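Local coordinates for Cry23AA1 (Bacillus thuringiensis, PDB 4RHZ), which forms a binary complex with Cry37Aa1, binds zinc and, with its aerolysin-family fold, is probably a pore-forming insecticidal crystal toxin, at residues N11-E16 and A195-N200; N52-K57 and F73-T78; A116-S121 and G217-A222; N200-N205 and A211-S216. One frame throughout, in Å; residues are numbered along the deposited sequence.

Interactions 1 and 4 lie on the same side of the chain's centre, their own centres 13 Å apart; they share N200, and D196 and N205 link them. Interaction 1 is a surface contact between two helices, made by tyrosines and a carboxylate, whereas interaction 4 is a partly buried hairpin held by backbone bonds. Strand 211-235 runs on from interaction 4 into interaction 3, the buried one, where a tyrosine hydroxyl meets a backbone carbonyl between two sheets. Interaction 2, about 58 Å from interaction 1 between centres and on the opposite side of the chain's centre, is apolar surface packing between strands that do not pair.

Interaction 1. Residues N11-E16 and A195-N200; sequences NNYMKE and ADYNPN
Segment 11-16 is helical throughout, while 195-200 holds the last turn of helix 191-197 and the loop after it; the backbones come nearest at Y13 and Y197, whose CA atoms are 7.9 Å apart. That spacing is bridged by two rings in a T-shaped stack. Y13 presents its edge, and its CD1 stands over the centre of the Y197 face, 3.6 Å from Y197 CG. The centroids lie 4.9 Å apart and the planes meet at 79°. Y197 reaches across because its CG is trans to the backbone N (chi1 -174°), which also carries its hydroxyl to the next turn of helix 6-18. There Y197 OH donates to E16 OE1 over 2.6 Å, and E16 OE1 accepts with its anti lone pair, the one turned away from OE2. The carboxylate is rotated 56° from the ring plane, and N12 ND2 makes a weak bond of 3.5 Å to the other oxygen, E16 OE2. Y13 also touches V189 of strand 182-190. The Y197 ring is thus held in two ways, over its face and through its hydroxyl, and the short bond to a carboxylate probably polarises the phenol while joining two helices distant in sequence at the protein surface.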
loop_
_atom_site.group_PDB
_atom_site.type_symbol
_atom_site.label_atom_id
_atom_site.label_comp_id
_atom_site.label_asym_id
_atom_site.label_seq_id
_atom_site.Cartn_x
_atom_site.Cartn_y
_atom_site.Cartn_z
ATOM N N ASN A 11 12.591 34.640 -21.136
ATOM C CA ASN A 11 13.255 34.764 -22.400
ATOM C C ASN A 11 12.161 34.802 -23.495
ATOM O O ASN A 11 12.209 35.637 -24.415
ATOM C CB ASN A 11 14.245 33.614 -22.558
ATOM C CG ASN A 11 15.049 33.677 -23.814
ATOM O OD1 ASN A 11 14.531 33.453 -24.920
ATOM N ND2 ASN A 11 16.358 33.895 -23.665
ATOM N N ASN A 12 11.150 33.945 -23.368
ATOM C CA ASN A 12 10.198 33.831 -24.462
ATOM C C ASN A 12 9.284 35.069 -24.520
ATOM O O ASN A 12 8.966 35.551 -25.582
ATOM C CB ASN A 12 9.405 32.497 -24.440
ATOM C CG ASN A 12 8.376 32.401 -25.589
ATOM O OD1 ASN A 12 8.717 32.274 -26.791
ATOM N ND2 ASN A 12 7.102 32.465 -25.218
ATOM N N TYR A 13 8.886 35.553 -23.361
ATOM C CA TYR A 13 8.121 36.735 -23.224
ATOM C C TYR A 13 8.856 37.946 -23.881
ATOM O O TYR A 13 8.279 38.692 -24.725
ATOM C CB TYR A 13 7.911 36.958 -21.742
ATOM C CG TYR A 13 7.356 38.311 -21.395
ATOM C CD1 TYR A 13 5.979 38.510 -21.266
ATOM C CD2 TYR A 13 8.208 39.397 -21.171
ATOM C CE1 TYR A 13 5.464 39.751 -20.917
ATOM C CE2 TYR A 13 7.696 40.659 -20.812
ATOM C CZ TYR A 13 6.335 40.828 -20.703
ATOM O OH TYR A 13 5.827 42.066 -20.382
ATOM N N MET A 14 10.135 38.109 -23.549
ATOM C CA MET A 14 10.857 39.210 -24.088
ATOM C C MET A 14 10.927 39.150 -25.607
ATOM O O MET A 14 10.870 40.175 -26.263
ATOM C CB MET A 14 12.269 39.286 -23.527
ATOM C CG MET A 14 12.375 39.796 -22.125
ATOM S SD MET A 14 11.703 41.456 -21.803
ATOM C CE MET A 14 13.066 42.385 -22.525
ATOM N N LYS A 15 11.151 37.978 -26.167
ATOM C CA LYS A 15 11.254 37.875 -27.609
ATOM C C LYS A 15 9.909 38.161 -28.269
ATOM O O LYS A 15 9.873 38.808 -29.284
ATOM C CB LYS A 15 11.770 36.533 -28.047
ATOM C CG LYS A 15 13.239 36.356 -27.704
ATOM C CD LYS A 15 13.866 35.064 -28.245
ATOM C CE LYS A 15 15.296 34.962 -27.731
ATOM N NZ LYS A 15 15.970 33.651 -28.035
ATOM N N GLU A 16 8.822 37.704 -27.672
ATOM C CA GLU A 16 7.539 37.860 -28.302
ATOM C C GLU A 16 7.051 39.286 -28.210
ATOM O O GLU A 16 6.465 39.802 -29.167
ATOM C CB GLU A 16 6.474 36.913 -27.715
ATOM C CG GLU A 16 6.703 35.449 -28.222
ATOM C CD GLU A 16 5.663 34.463 -27.700
ATOM O OE1 GLU A 16 4.860 34.829 -26.790
ATOM O OE2 GLU A 16 5.627 33.334 -28.237
ATOM N N ALA A 195 2.560 35.118 -15.300
ATOM C CA ALA A 195 1.362 34.275 -15.133
ATOM C C ALA A 195 0.168 34.868 -15.926
ATOM O O ALA A 195 -0.550 34.143 -16.618
ATOM C CB ALA A 195 1.040 34.099 -13.627
ATOM N N ASP A 196 -0.013 36.187 -15.885
ATOM C CA ASP A 196 -0.984 36.821 -16.776
ATOM C C ASP A 196 -0.660 36.600 -18.239
ATOM O O ASP A 196 -1.566 36.465 -19.070
ATOM C CB ASP A 196 -1.060 38.329 -16.528
ATOM C CG ASP A 196 -1.568 38.665 -15.148
ATOM O OD1 ASP A 196 -2.345 37.855 -14.604
ATOM O OD2 ASP A 196 -1.173 39.723 -14.604
ATOM N N TYR A 197 0.620 36.574 -18.597
ATOM C CA TYR A 197 0.944 36.416 -20.011
ATOM C C TYR A 197 0.683 35.007 -20.500
ATOM O O TYR A 197 0.286 34.799 -21.659
ATOM C CB TYR A 197 2.390 36.757 -20.245
ATOM C CG TYR A 197 2.828 36.775 -21.689
ATOM C CD1 TYR A 197 2.480 37.845 -22.517
ATOM C CD2 TYR A 197 3.646 35.780 -22.213
ATOM C CE1 TYR A 197 2.889 37.906 -23.842
ATOM C CE2 TYR A 197 4.090 35.823 -23.558
ATOM C CZ TYR A 197 3.699 36.904 -24.362
ATOM O OH TYR A 197 4.081 37.025 -25.687
ATOM N N ASN A 198 0.980 34.017 -19.656
ATOM C CA ASN A 198 0.934 32.613 -20.118
ATOM C C ASN A 198 0.312 31.749 -19.036
ATOM O O ASN A 198 0.958 31.474 -18.025
ATOM C CB ASN A 198 2.323 32.113 -20.436
ATOM C CG ASN A 198 2.312 30.733 -21.040
ATOM O OD1 ASN A 198 1.346 29.988 -20.882
ATOM N ND2 ASN A 198 3.376 30.391 -21.760
ATOM N N PRO A 199 -0.969 31.359 -19.233
ATOM C CA PRO A 199 -1.694 30.710 -18.178
ATOM C C PRO A 199 -1.360 29.191 -18.154
ATOM O O PRO A 199 -1.863 28.483 -17.288
ATOM C CB PRO A 199 -3.162 30.967 -18.570
ATOM C CG PRO A 199 -3.156 30.749 -20.102
ATOM C CD PRO A 199 -1.769 31.412 -20.496
ATOM N N ASN A 200 -0.507 28.730 -19.068
ATOM C CA ASN A 200 -0.136 27.306 -19.202
ATOM C C ASN A 200 1.178 26.924 -18.535
ATOM O O ASN A 200 1.838 26.019 -18.992
ATOM C CB ASN A 200 -0.038 26.924 -20.694
ATOM C CG ASN A 200 -1.348 27.154 -21.439
ATOM O OD1 ASN A 200 -1.386 27.847 -22.453
ATOM N ND2 ASN A 200 -2.440 26.602 -20.905
#

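Interaction 2. Residues N52-K57 and F73-T78; sequences NQLTTK and FTWTET
L54 lays its CD1 methyl over one face of the W75 indole. The methyl carbon sits 3.6 Å from the centroid of the W75 five-membered ring and 14° off the ring normal, a CH-pi contact, while L54 CD2 grazes the CE2 side. The leucine side chain runs roughly perpendicular to that of W75, whose chi1 of -161° swings the indole away from its own backbone N. On the opposite face, toward the rim, lies the backbone N of E77.

K57 and F73, in the second meeting, run antiparallel alongside each other. The methylene K57 CG comes to 3.7 Å from F73 CE2, approaching the ring obliquely. K57 is extended beyond CG, and its ammonium bonds to the carbonyl O of S72. F73 also stacks with Y152 and touches I229.

The strand axes stay 8.9 Å apart at 147°, too far for backbone pairing; each strand instead pairs with others, 50-61 with 146-179, and 67-90 with 126-142 and 211-235. At N52 the sheet continues into a strand of the Cry37AA1 chain. The contact belongs to the elongated beta body of the aerolysin-family fold, the W75 side chain being about 11 Å from the bound zinc ion. With its closest contacts apolar, it should rest on dispersion and CH-pi attraction, lysine adding methylenes to the packing and its charge to a backbone carbonyl.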
loop_
_atom_site.group_PDB
_atom_site.type_symbol
_atom_site.label_atom_id
_atom_site.label_comp_id
_atom_site.label_asym_id
_atom_site.label_seq_id
_atom_site.Cartn_x
_atom_site.Cartn_y
_atom_site.Cartn_z
ATOM N N ASN A 52 0.372 -12.204 4.780
ATOM C CA ASN A 52 0.975 -13.255 4.041
ATOM C C ASN A 52 1.567 -14.276 5.042
ATOM O O ASN A 52 2.324 -13.921 5.953
ATOM C CB ASN A 52 2.154 -12.691 3.175
ATOM C CG ASN A 52 1.621 -11.761 2.053
ATOM O OD1 ASN A 52 1.167 -12.234 0.987
ATOM N ND2 ASN A 52 1.454 -10.487 2.404
ATOM N N GLN A 53 1.297 -15.535 4.805
ATOM C CA GLN A 53 1.892 -16.539 5.602
ATOM C C GLN A 53 3.222 -16.983 5.039
ATOM O O GLN A 53 3.306 -17.379 3.868
ATOM C CB GLN A 53 0.935 -17.706 5.691
ATOM C CG GLN A 53 1.315 -18.556 6.832
ATOM C CD GLN A 53 1.127 -19.959 6.534
ATOM O OE1 GLN A 53 1.954 -20.574 5.835
ATOM N NE2 GLN A 53 0.004 -20.532 7.067
ATOM N N LEU A 54 4.269 -16.923 5.867
ATOM C CA LEU A 54 5.629 -17.265 5.416
ATOM C C LEU A 54 6.102 -18.674 5.642
ATOM O O LEU A 54 6.510 -19.301 4.640
ATOM C CB LEU A 54 6.697 -16.302 5.950
ATOM C CG LEU A 54 6.239 -14.844 5.686
ATOM C CD1 LEU A 54 7.150 -13.955 6.460
ATOM C CD2 LEU A 54 6.229 -14.500 4.162
ATOM N N THR A 55 6.098 -19.159 6.915
ATOM C CA THR A 55 6.355 -20.584 7.219
ATOM C C THR A 55 5.587 -20.866 8.448
ATOM O O THR A 55 5.078 -19.957 9.092
ATOM C CB THR A 55 7.706 -20.880 7.835
ATOM O OG1 THR A 55 8.372 -19.674 8.174
ATOM C CG2 THR A 55 8.506 -21.846 7.104
ATOM N N THR A 56 5.575 -22.145 8.806
ATOM C CA THR A 56 4.944 -22.554 10.004
ATOM C C THR A 56 5.851 -23.529 10.759
ATOM O O THR A 56 6.667 -24.287 10.173
ATOM C CB THR A 56 3.576 -23.216 9.721
ATOM O OG1 THR A 56 3.861 -24.386 8.976
ATOM C CG2 THR A 56 2.705 -22.368 8.834
ATOM N N LYS A 57 5.678 -23.505 12.069
ATOM C CA LYS A 57 6.386 -24.432 12.924
ATOM C C LYS A 57 5.322 -25.238 13.663
ATOM O O LYS A 57 4.416 -24.658 14.304
ATOM C CB LYS A 57 7.288 -23.641 13.874
ATOM C CG LYS A 57 8.546 -23.185 13.173
ATOM C CD LYS A 57 9.623 -22.602 14.007
ATOM C CE LYS A 57 10.829 -22.240 13.068
ATOM N NZ LYS A 57 11.954 -21.628 13.819
ATOM N N PHE A 73 10.994 -17.191 14.832
ATOM C CA PHE A 73 10.929 -16.987 13.395
ATOM C C PHE A 73 11.844 -15.865 13.002
ATOM O O PHE A 73 12.032 -14.876 13.736
ATOM C CB PHE A 73 9.519 -16.586 13.001
ATOM C CG PHE A 73 8.520 -17.647 13.247
ATOM C CD1 PHE A 73 7.670 -17.577 14.344
ATOM C CD2 PHE A 73 8.431 -18.711 12.390
ATOM C CE1 PHE A 73 6.713 -18.571 14.560
ATOM C CE2 PHE A 73 7.487 -19.720 12.593
ATOM C CZ PHE A 73 6.617 -19.640 13.686
ATOM N N THR A 74 12.393 -16.009 11.827
ATOM C CA THR A 74 13.116 -14.921 11.278
ATOM C C THR A 74 12.735 -14.687 9.814
ATOM O O THR A 74 12.530 -15.626 9.055
ATOM C CB THR A 74 14.603 -15.156 11.494
ATOM O OG1 THR A 74 15.241 -13.886 11.542
ATOM C CG2 THR A 74 15.216 -16.024 10.397
ATOM N N TRP A 75 12.652 -13.424 9.417
ATOM C CA TRP A 75 12.433 -13.141 8.017
ATOM C C TRP A 75 13.078 -11.828 7.542
ATOM O O TRP A 75 13.031 -10.806 8.229
ATOM C CB TRP A 75 10.940 -13.150 7.710
ATOM C CG TRP A 75 10.664 -13.317 6.270
ATOM C CD1 TRP A 75 10.875 -14.438 5.503
ATOM C CD2 TRP A 75 10.137 -12.315 5.390
ATOM N NE1 TRP A 75 10.500 -14.188 4.186
ATOM C CE2 TRP A 75 10.045 -12.891 4.100
ATOM C CE3 TRP A 75 9.718 -10.986 5.576
ATOM C CZ2 TRP A 75 9.546 -12.177 2.993
ATOM C CZ3 TRP A 75 9.221 -10.269 4.471
ATOM C CH2 TRP A 75 9.138 -10.865 3.200
ATOM N N THR A 76 13.710 -11.875 6.383
ATOM C CA THR A 76 14.357 -10.679 5.839
ATOM C C THR A 76 13.582 -10.198 4.610
ATOM O O THR A 76 13.471 -10.911 3.632
ATOM C CB THR A 76 15.861 -10.867 5.553
ATOM O OG1 THR A 76 16.043 -12.106 4.869
ATOM C CG2 THR A 76 16.645 -10.915 6.811
ATOM N N GLU A 77 12.957 -9.043 4.751
ATOM C CA GLU A 77 12.160 -8.433 3.681
ATOM C C GLU A 77 13.019 -7.359 3.017
ATOM O O GLU A 77 13.808 -6.649 3.669
ATOM C CB GLU A 77 10.903 -7.756 4.218
ATOM C CG GLU A 77 11.161 -6.432 5.043
ATOM C CD GLU A 77 9.914 -5.514 5.094
ATOM O OE1 GLU A 77 8.790 -6.094 4.991
ATOM O OE2 GLU A 77 10.052 -4.263 5.209
ATOM N N THR A 78 12.906 -7.279 1.713
ATOM C CA THR A 78 13.633 -6.247 1.001
ATOM C C THR A 78 12.558 -5.337 0.573
ATOM O O THR A 78 11.585 -5.773 -0.031
ATOM C CB THR A 78 14.474 -6.771 -0.184
ATOM O OG1 THR A 78 15.632 -7.459 0.335
ATOM C CG2 THR A 78 14.988 -5.575 -1.054
#

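Interaction 3. Residues A116-S121 and G217-A222; sequences AEYNYS and GFIEGA
Y118 reaches across to segment 217-222 of strand 211-235 and gives its hydroxyl proton to a backbone carbonyl: Y118 OH lies 2.7 Å from F218 O. The hydroxyl stands 56° out of the carbonyl plane, so the bond approaches from above and does not follow a lone pair. F218 O lies at the edge of the Y118 ring, in its plane. Y118 OH also packs 3.3 Å from I219 CB. Beside it A116 CB meets I219 CD1 at 3.9 Å. In I219, chi1 puts CG1 trans to the backbone N, and a bend at chi2 (60°) then brings CD1 to A116 CB.

In the next shell the Y118 side chain touches V38, S83 and F101, and I219 touches V163 and F103, while the CB of F218 points away from Y118 and its side chain touches T82 and A84 of strand 67-90. Backbone bonds of A116 to Q99 and of Y118 to T97 hold the donor strand in its own sheet; G217 bonds to V163 in the other. The segment axes pass 9.2 Å apart at 157°. Such spacing, with buried side chains interleaved between layers, is that of face-to-face sheet packing, here inside the elongated, beta-rich body of an aerolysin-family fold.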
loop_
_atom_site.group_PDB
_atom_site.type_symbol
_atom_site.label_atom_id
_atom_site.label_comp_id
_atom_site.label_asym_id
_atom_site.label_seq_id
_atom_site.Cartn_x
_atom_site.Cartn_y
_atom_site.Cartn_z
ATOM N N ALA A 116 10.165 12.310 2.400
ATOM C CA ALA A 116 10.968 12.419 1.196
ATOM C C ALA A 116 11.385 13.879 0.955
ATOM O O ALA A 116 10.744 14.819 1.457
ATOM C CB ALA A 116 10.236 11.820 -0.006
ATOM N N GLU A 117 12.503 14.013 0.250
ATOM C CA GLU A 117 12.990 15.277 -0.213
ATOM C C GLU A 117 12.511 15.629 -1.639
ATOM O O GLU A 117 12.841 14.961 -2.614
ATOM C CB GLU A 117 14.526 15.405 -0.129
ATOM C CG GLU A 117 14.796 16.944 0.032
ATOM C CD GLU A 117 16.121 17.291 0.558
ATOM O OE1 GLU A 117 16.435 18.500 0.525
ATOM O OE2 GLU A 117 16.852 16.383 0.995
ATOM N N TYR A 118 11.708 16.667 -1.719
ATOM C CA TYR A 118 11.318 17.229 -3.006
ATOM C C TYR A 118 12.152 18.449 -3.454
ATOM O O TYR A 118 12.063 19.523 -2.851
ATOM C CB TYR A 118 9.856 17.544 -3.000
ATOM C CG TYR A 118 9.059 16.272 -2.868
ATOM C CD1 TYR A 118 8.730 15.521 -3.981
ATOM C CD2 TYR A 118 8.684 15.788 -1.600
ATOM C CE1 TYR A 118 7.995 14.356 -3.855
ATOM C CE2 TYR A 118 7.974 14.600 -1.467
ATOM C CZ TYR A 118 7.631 13.901 -2.569
ATOM O OH TYR A 118 6.915 12.728 -2.394
ATOM N N ASN A 119 12.962 18.227 -4.482
ATOM C CA ASN A 119 13.649 19.302 -5.173
ATOM C C ASN A 119 12.805 19.790 -6.381
ATOM O O ASN A 119 12.632 19.062 -7.365
ATOM C CB ASN A 119 15.028 18.846 -5.614
ATOM C CG ASN A 119 15.786 19.962 -6.490
ATOM O OD1 ASN A 119 15.201 20.996 -6.946
ATOM N ND2 ASN A 119 17.058 19.695 -6.761
ATOM N N TYR A 120 12.280 21.005 -6.288
ATOM C CA TYR A 120 11.281 21.499 -7.275
ATOM C C TYR A 120 11.782 21.644 -8.702
ATOM O O TYR A 120 10.989 21.619 -9.637
ATOM C CB TYR A 120 10.649 22.811 -6.837
ATOM C CG TYR A 120 9.784 22.772 -5.590
ATOM C CD1 TYR A 120 10.077 21.936 -4.512
ATOM C CD2 TYR A 120 8.725 23.662 -5.455
ATOM C CE1 TYR A 120 9.274 21.971 -3.318
ATOM C CE2 TYR A 120 7.933 23.684 -4.310
ATOM C CZ TYR A 120 8.226 22.845 -3.256
ATOM O OH TYR A 120 7.448 22.924 -2.147
ATOM N N SER A 121 13.096 21.656 -8.848
ATOM C CA SER A 121 13.773 21.996 -10.103
ATOM C C SER A 121 14.179 20.815 -10.956
ATOM O O SER A 121 14.744 21.023 -12.068
ATOM C CB SER A 121 15.016 22.868 -9.796
ATOM O OG SER A 121 14.516 23.978 -8.996
ATOM N N GLY A 217 3.846 15.805 -7.840
ATOM C CA GLY A 217 4.765 14.648 -7.777
ATOM C C GLY A 217 4.134 13.460 -7.093
ATOM O O GLY A 217 2.899 13.328 -7.047
ATOM N N PHE A 218 4.960 12.590 -6.529
ATOM C CA PHE A 218 4.386 11.437 -5.811
ATOM C C PHE A 218 5.267 10.937 -4.652
ATOM O O PHE A 218 6.435 11.288 -4.579
ATOM C CB PHE A 218 4.048 10.328 -6.803
ATOM C CG PHE A 218 5.252 9.757 -7.480
ATOM C CD1 PHE A 218 5.929 8.678 -6.910
ATOM C CD2 PHE A 218 5.713 10.289 -8.704
ATOM C CE1 PHE A 218 7.061 8.135 -7.538
ATOM C CE2 PHE A 218 6.835 9.764 -9.356
ATOM C CZ PHE A 218 7.538 8.692 -8.766
ATOM N N ILE A 219 4.696 10.111 -3.763
ATOM C CA ILE A 219 5.492 9.318 -2.794
ATOM C C ILE A 219 4.889 7.902 -2.893
ATOM O O ILE A 219 3.668 7.739 -2.823
ATOM C CB ILE A 219 5.378 9.977 -1.403
ATOM C CG1 ILE A 219 6.113 9.212 -0.310
ATOM C CG2 ILE A 219 3.898 10.145 -0.945
ATOM C CD1 ILE A 219 7.520 9.084 -0.573
ATOM N N GLU A 220 5.699 6.897 -3.189
ATOM C CA GLU A 220 5.217 5.580 -3.301
ATOM C C GLU A 220 6.155 4.600 -2.570
ATOM O O GLU A 220 7.340 4.918 -2.319
ATOM C CB GLU A 220 4.994 5.166 -4.752
ATOM C CG GLU A 220 6.242 4.792 -5.425
ATOM C CD GLU A 220 6.031 4.199 -6.828
ATOM O OE1 GLU A 220 4.991 3.525 -7.081
ATOM O OE2 GLU A 220 6.931 4.373 -7.677
ATOM N N GLY A 221 5.641 3.405 -2.238
ATOM C CA GLY A 221 6.368 2.451 -1.314
ATOM C C GLY A 221 5.611 1.118 -1.098
ATOM O O GLY A 221 4.419 1.006 -1.430
ATOM N N ALA A 222 6.298 0.137 -0.526
ATOM C CA ALA A 222 5.721 -1.150 -0.197
ATOM C C ALA A 222 6.599 -1.611 0.939
ATOM O O ALA A 222 7.814 -1.669 0.775
ATOM C CB ALA A 222 5.848 -2.137 -1.393
#

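Interaction 4. Residues N200-N205 and A211-S216; sequences NLNLTN and AHFKGS
The two segments form an antiparallel hairpin ladder, with axes 4.7 Å apart at 154° and L203-F213 and N205-A211 as non-hydrogen-bonded pairs about the hydrogen-bonded pair T204-H212. T204 and H212 exchange two bonds, T204 N to H212 O at 3.1 Å and H212 N to T204 O at 3.0 Å. A third bond runs from K214 N to N202 O at 3.0 Å, continuing the pairing to N202, just before strand 203-205 begins, where a positive phi turns the chain into the strand. H212 O, besides accepting from T204 N, receives a CA-H...O contact from L203 CA.

On the L203, N205 and A211 face, with CG trans to the backbone N (chi1 174°), the F213 ring is directed to N202 and L203. L203 CD2 packs against F213 CB at 3.8 Å and lies at the edge of the ring, in its plane, while N202 CB approaches F213 CE1 at 3.5 Å. On the other face T204 and H212 lie side by side, with T204 OG1 3.8 Å from H212 CB. A water donates to H212 O and is also bonded to T204 OG1, 2.9 Å away, tying side chain and ladder together. The imidazole itself is held by E166 and D168, one at each nitrogen.

Strand 146-179 pairs with the far edge of 211-216, at M169, C167 and V165. Helix 191-197 packs against the face that carries L203 and A211: L203 meets A195, A211 meets V191, and L201 meets L194.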
loop_
_atom_site.group_PDB
_atom_site.type_symbol
_atom_site.label_atom_id
_atom_site.label_comp_id
_atom_site.label_asym_id
_atom_site.label_seq_id
_atom_site.Cartn_x
_atom_site.Cartn_y
_atom_site.Cartn_z
ATOM N N ASN A 200 -0.507 28.730 -19.068
ATOM C CA ASN A 200 -0.136 27.306 -19.202
ATOM C C ASN A 200 1.178 26.924 -18.535
ATOM O O ASN A 200 1.838 26.019 -18.992
ATOM C CB ASN A 200 -0.038 26.924 -20.694
ATOM C CG ASN A 200 -1.348 27.154 -21.439
ATOM O OD1 ASN A 200 -1.386 27.847 -22.453
ATOM N ND2 ASN A 200 -2.440 26.602 -20.905
ATOM N N LEU A 201 1.548 27.625 -17.462
ATOM C CA LEU A 201 2.827 27.374 -16.789
ATOM C C LEU A 201 2.641 27.005 -15.306
ATOM O O LEU A 201 3.564 27.128 -14.535
ATOM C CB LEU A 201 3.707 28.656 -16.876
ATOM C CG LEU A 201 3.954 29.270 -18.254
ATOM C CD1 LEU A 201 4.846 30.511 -18.133
ATOM C CD2 LEU A 201 4.544 28.334 -19.266
ATOM N N ASN A 202 1.443 26.609 -14.895
ATOM C CA ASN A 202 1.209 26.180 -13.493
ATOM C C ASN A 202 1.429 27.315 -12.548
ATOM O O ASN A 202 1.625 27.114 -11.336
ATOM C CB ASN A 202 2.046 24.941 -13.064
ATOM C CG ASN A 202 1.655 23.653 -13.836
ATOM O OD1 ASN A 202 0.501 23.465 -14.184
ATOM N ND2 ASN A 202 2.627 22.791 -14.122
ATOM N N LEU A 203 1.369 28.529 -13.093
ATOM C CA LEU A 203 1.446 29.727 -12.251
ATOM C C LEU A 203 0.188 30.537 -12.412
ATOM O O LEU A 203 -0.305 30.696 -13.542
ATOM C CB LEU A 203 2.602 30.615 -12.686
ATOM C CG LEU A 203 3.956 29.992 -12.591
ATOM C CD1 LEU A 203 4.909 30.637 -13.662
ATOM C CD2 LEU A 203 4.434 30.164 -11.137
ATOM N N THR A 204 -0.272 31.095 -11.297
ATOM C CA THR A 204 -1.440 31.949 -11.288
ATOM C C THR A 204 -1.127 33.240 -10.507
ATOM O O THR A 204 -0.434 33.222 -9.482
ATOM C CB THR A 204 -2.674 31.229 -10.595
ATOM O OG1 THR A 204 -2.232 30.690 -9.363
ATOM C CG2 THR A 204 -3.239 30.097 -11.438
ATOM N N ASN A 205 -1.677 34.350 -10.977
ATOM C CA ASN A 205 -1.519 35.675 -10.353
ATOM C C ASN A 205 -2.495 35.709 -9.207
ATOM O O ASN A 205 -3.690 35.646 -9.417
ATOM C CB ASN A 205 -1.927 36.730 -11.393
ATOM C CG ASN A 205 -1.661 38.157 -10.953
ATOM O OD1 ASN A 205 -1.438 38.468 -9.745
ATOM N ND2 ASN A 205 -1.645 39.063 -11.973
ATOM N N ALA A 211 2.784 35.420 -7.258
ATOM C CA ALA A 211 2.398 34.288 -8.114
ATOM C C ALA A 211 2.484 33.006 -7.312
ATOM O O ALA A 211 3.427 32.804 -6.504
ATOM C CB ALA A 211 3.249 34.198 -9.423
ATOM N N HIS A 212 1.507 32.134 -7.541
ATOM C CA HIS A 212 1.454 30.857 -6.858
ATOM C C HIS A 212 1.856 29.789 -7.838
ATOM O O HIS A 212 1.291 29.728 -8.961
ATOM C CB HIS A 212 0.054 30.563 -6.329
ATOM C CG HIS A 212 -0.055 29.251 -5.597
ATOM N ND1 HIS A 212 0.420 29.068 -4.313
ATOM C CD2 HIS A 212 -0.621 28.070 -5.959
ATOM C CE1 HIS A 212 0.170 27.827 -3.923
ATOM N NE2 HIS A 212 -0.470 27.203 -4.901
ATOM N N PHE A 213 2.806 28.930 -7.432
ATOM C CA PHE A 213 3.130 27.751 -8.284
ATOM C C PHE A 213 2.468 26.477 -7.750
ATOM O O PHE A 213 2.666 26.124 -6.594
ATOM C CB PHE A 213 4.638 27.526 -8.453
ATOM C CG PHE A 213 4.952 26.279 -9.187
ATOM C CD1 PHE A 213 4.830 26.242 -10.555
ATOM C CD2 PHE A 213 5.311 25.087 -8.492
ATOM C CE1 PHE A 213 5.068 25.088 -11.262
ATOM C CE2 PHE A 213 5.571 23.911 -9.181
ATOM C CZ PHE A 213 5.456 23.884 -10.554
ATOM N N LYS A 214 1.733 25.791 -8.614
ATOM C CA LYS A 214 1.027 24.560 -8.284
ATOM C C LYS A 214 1.487 23.463 -9.188
ATOM O O LYS A 214 1.009 23.336 -10.326
ATOM C CB LYS A 214 -0.474 24.726 -8.463
ATOM C CG LYS A 214 -1.241 23.389 -8.161
ATOM C CD LYS A 214 -2.554 23.609 -7.461
ATOM C CE LYS A 214 -3.223 22.240 -7.122
ATOM N NZ LYS A 214 -4.260 22.379 -6.019
ATOM N N GLY A 215 2.472 22.698 -8.726
ATOM C CA GLY A 215 2.941 21.564 -9.517
ATOM C C GLY A 215 2.609 20.228 -8.853
ATOM O O GLY A 215 1.722 20.139 -7.991
ATOM N N SER A 216 3.343 19.185 -9.205
ATOM C CA SER A 216 2.993 17.905 -8.638
ATOM C C SER A 216 4.130 16.879 -8.568
ATOM O O SER A 216 5.230 17.040 -9.174
ATOM C CB SER A 216 1.783 17.350 -9.403
ATOM O OG SER A 216 2.256 16.909 -10.644
HETATM O O HOH W 1 -0.919 28.147 -9.646
#